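Local coordinates for protein Non-reducing end beta-L-arabinofuranosidase (Bacteroides thetaiotaomicron, PDB 5MQO) that is a gut-bacterial glycoside hydrolase of family GH127, probably an aceric acidase that takes part in the breakdown of plant pectin, at residues Glu609-Ala614 against Gly683-Gly688. Numbering follows the deposited sequence.
Sequences ESMDIA and GNRGKG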
ATOM      1  N   GLU A 609       5.128 -16.690 -15.396  1.00 56.68           N
ATOM      2  CA  GLU A 609       4.178 -17.822 -15.177  1.00 55.29           C
ATOM      3  C   GLU A 609       4.418 -18.942 -16.180  1.00 53.45           C
ATOM      4  O   GLU A 609       4.905 -18.687 -17.258  1.00 50.93           O
ATOM      5  CB  GLU A 609       2.725 -17.396 -15.307  1.00 55.46           C
ATOM      6  CG  GLU A 609       2.336 -16.270 -14.404  1.00 57.59           C
ATOM      7  CD  GLU A 609       0.857 -16.215 -14.126  1.00 59.84           C
ATOM      8  OE1 GLU A 609       0.191 -15.302 -14.637  1.00 64.00           O
ATOM      9  OE2 GLU A 609       0.358 -17.065 -13.365  1.00 62.72           O
ATOM     10  N   SER A 610       4.029 -20.165 -15.829  1.00 53.75           N
ATOM     11  CA  SER A 610       4.378 -21.357 -16.627  1.00 55.51           C
ATOM     12  C   SER A 610       3.724 -21.351 -17.983  1.00 57.71           C
ATOM     13  O   SER A 610       4.332 -21.811 -18.930  1.00 59.63           O
ATOM     14  CB  SER A 610       4.039 -22.667 -15.904  1.00 56.40           C
ATOM     15  OG  SER A 610       2.794 -22.587 -15.205  1.00 57.22           O
ATOM     16  N   MET A 611       2.515 -20.798 -18.089  1.00 60.22           N
ATOM     17  CA  MET A 611       1.833 -20.666 -19.388  1.00 60.80           C
ATOM     18  C   MET A 611       2.456 -19.661 -20.392  1.00 61.21           C
ATOM     19  O   MET A 611       2.020 -19.639 -21.527  1.00 63.95           O
ATOM     20  CB  MET A 611       0.317 -20.404 -19.200  1.00 61.93           C
ATOM     21  CG  MET A 611      -0.124 -19.063 -18.606  1.00 64.26           C
ATOM     22  SD  MET A 611      -0.054 -18.952 -16.792  1.00 72.62           S
ATOM     23  CE  MET A 611      -1.287 -20.130 -16.212  1.00 69.45           C
ATOM     24  N   ASP A 612       3.432 -18.833 -19.989  1.00 60.30           N
ATOM     25  CA  ASP A 612       4.157 -17.921 -20.902  1.00 59.72           C
ATOM     26  C   ASP A 612       5.534 -18.468 -21.298  1.00 59.07           C
ATOM     27  O   ASP A 612       6.384 -17.710 -21.731  1.00 59.46           O
ATOM     28  CB  ASP A 612       4.414 -16.535 -20.266  1.00 59.86           C
ATOM     29  CG  ASP A 612       3.149 -15.730 -19.979  1.00 60.54           C
ATOM     30  OD1 ASP A 612       2.236 -15.716 -20.831  1.00 57.99           O
ATOM     31  OD2 ASP A 612       3.114 -15.068 -18.890  1.00 59.82           O
ATOM     32  N   ILE A 613       5.782 -19.756 -21.120  1.00 59.98           N
ATOM     33  CA  ILE A 613       7.051 -20.367 -21.545  1.00 61.49           C
ATOM     34  C   ILE A 613       6.722 -21.160 -22.791  1.00 63.04           C
ATOM     35  O   ILE A 613       5.856 -22.039 -22.748  1.00 65.28           O
ATOM     36  CB  ILE A 613       7.617 -21.340 -20.468  1.00 61.10           C
ATOM     37  CG1 ILE A 613       7.784 -20.597 -19.121  1.00 60.59           C
ATOM     38  CG2 ILE A 613       8.927 -21.998 -20.945  1.00 59.21           C
ATOM     39  CD1 ILE A 613       8.068 -21.495 -17.936  1.00 60.63           C
ATOM     40  N   ALA A 614       7.399 -20.883 -23.898  1.00 63.70           N
ATOM     41  CA  ALA A 614       7.139 -21.650 -25.117  1.00 67.11           C
ATOM     42  C   ALA A 614       7.453 -23.142 -24.897  1.00 69.38           C
ATOM     43  O   ALA A 614       8.395 -23.476 -24.182  1.00 66.65           O
ATOM     44  CB  ALA A 614       7.934 -21.090 -26.297  1.00 66.97           C
ATOM     45  N   GLY A 683      -1.659 -15.015 -11.814  1.00 56.46           N
ATOM     46  CA  GLY A 683      -2.755 -15.863 -11.396  1.00 57.92           C
ATOM     47  C   GLY A 683      -4.126 -15.440 -11.882  1.00 59.57           C
ATOM     48  O   GLY A 683      -5.084 -15.649 -11.176  1.00 62.48           O
ATOM     49  N   ASN A 684      -4.230 -14.847 -13.068  1.00 61.26           N
ATOM     50  CA  ASN A 684      -5.537 -14.554 -13.684  1.00 62.95           C
ATOM     51  C   ASN A 684      -5.818 -15.485 -14.885  1.00 64.32           C
ATOM     52  O   ASN A 684      -6.794 -15.271 -15.605  1.00 68.84           O
ATOM     53  CB  ASN A 684      -5.609 -13.074 -14.147  1.00 62.96           C
ATOM     54  CG  ASN A 684      -5.731 -12.100 -12.993  1.00 62.90           C
ATOM     55  OD1 ASN A 684      -6.825 -11.797 -12.535  1.00 63.67           O
ATOM     56  ND2 ASN A 684      -4.603 -11.608 -12.515  1.00 64.09           N
ATOM     57  N   ARG A 685      -4.970 -16.494 -15.115  1.00 62.35           N
ATOM     58  CA  ARG A 685      -5.085 -17.367 -16.288  1.00 59.07           C
ATOM     59  C   ARG A 685      -4.983 -18.836 -15.860  1.00 58.70           C
ATOM     60  O   ARG A 685      -4.347 -19.667 -16.500  1.00 57.87           O
ATOM     61  CB  ARG A 685      -4.006 -16.994 -17.291  1.00 58.27           C
ATOM     62  CG  ARG A 685      -4.112 -15.568 -17.818  1.00 59.18           C
ATOM     63  CD  ARG A 685      -2.917 -15.191 -18.699  1.00 60.09           C
ATOM     64  NE  ARG A 685      -1.669 -15.184 -17.933  1.00 60.79           N
ATOM     65  CZ  ARG A 685      -0.445 -15.059 -18.433  1.00 60.01           C
ATOM     66  NH1 ARG A 685       0.589 -15.093 -17.607  1.00 59.40           N
ATOM     67  NH2 ARG A 685      -0.240 -14.919 -19.733  1.00 59.82           N
ATOM     68  N   GLY A 686      -5.617 -19.150 -14.747  1.00 60.54           N
ATOM     69  CA  GLY A 686      -5.706 -20.523 -14.278  1.00 62.95           C
ATOM     70  C   GLY A 686      -4.592 -20.869 -13.331  1.00 63.39           C
ATOM     71  O   GLY A 686      -3.741 -20.048 -13.053  1.00 64.57           O
ATOM     72  N   LYS A 687      -4.653 -22.096 -12.822  1.00 66.63           N
ATOM     73  CA  LYS A 687      -3.606 -22.709 -12.012  1.00 66.44           C
ATOM     74  C   LYS A 687      -2.361 -22.932 -12.829  1.00 63.46           C
ATOM     75  O   LYS A 687      -2.448 -23.348 -13.963  1.00 63.58           O
ATOM     76  CB  LYS A 687      -4.088 -24.072 -11.491  1.00 72.32           C
ATOM     77  CG  LYS A 687      -3.104 -24.796 -10.561  1.00 78.52           C
ATOM     78  CD  LYS A 687      -3.815 -25.526  -9.405  1.00 82.96           C
ATOM     79  CE  LYS A 687      -2.934 -26.585  -8.735  1.00 84.70           C
ATOM     80  NZ  LYS A 687      -2.926 -27.860  -9.517  1.00 85.73           N
ATOM     81  N   GLY A 688      -1.198 -22.696 -12.238  1.00 60.06           N
ATOM     82  CA  GLY A 688       0.056 -22.974 -12.925  1.00 57.25           C
ATOM     83  C   GLY A 688       1.210 -22.724 -11.987  1.00 56.94           C
ATOM     84  O   GLY A 688       1.043 -22.796 -10.778  1.00 55.92           O
TER
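Arg685 reaches between two carboxylates, those of Glu609 and Asp612, and its guanidinium meets both at the edge. Asp612 is gripped end-on by two nitrogens, one to each oxygen: NH2 of Arg685 lies 2.8 Å from OD1 of Asp612, and NH1 of Arg685 is equally close, 2.8 Å, to OD2 of Asp612. The fork is not flat. The two planes stand 44° apart, OD1 is met on its syn side and OD2 from above the carboxylate plane. NH1 has a second acceptor, OE1 of Glu609 at 3.0 Å, along a nearly straight bond (N-H...O 176°) that stays in the guanidinium plane yet comes down on the Glu609 carboxylate from above. With three bonds at its rim, the guanidinium is fixed in rotation, and its charge would be more than neutralised by the two acids.

In the C-terminal domain of this GH127 enzyme, the network ties the end of strand 604-609 and the turn after it to the loop before strand 690-697, an antiparallel neighbour of that strand. Ser610 marks the seam, its OG hydrogen-bonded to the backbone N of Glu689.

Glu609 also holds the Gly683 end of 683-688, because N of Gly683 donates to OE2 of Glu609 at 3.3 Å, with a weaker bond to OE1. Met611 covers one guanidinium face, its CG 4.0 Å above the plane and over the centre. A bend at chi2 and another at chi3 (-66°) then carry SD past NH1 and bring CE to 3.1 Å from the carbonyl O of Arg685. OD1 of Asp612 has a further, long and weak ion pair with Arg675 of strand 670-678, whose Ile677 touches the side chains of Glu609, Asp612 and Arg685.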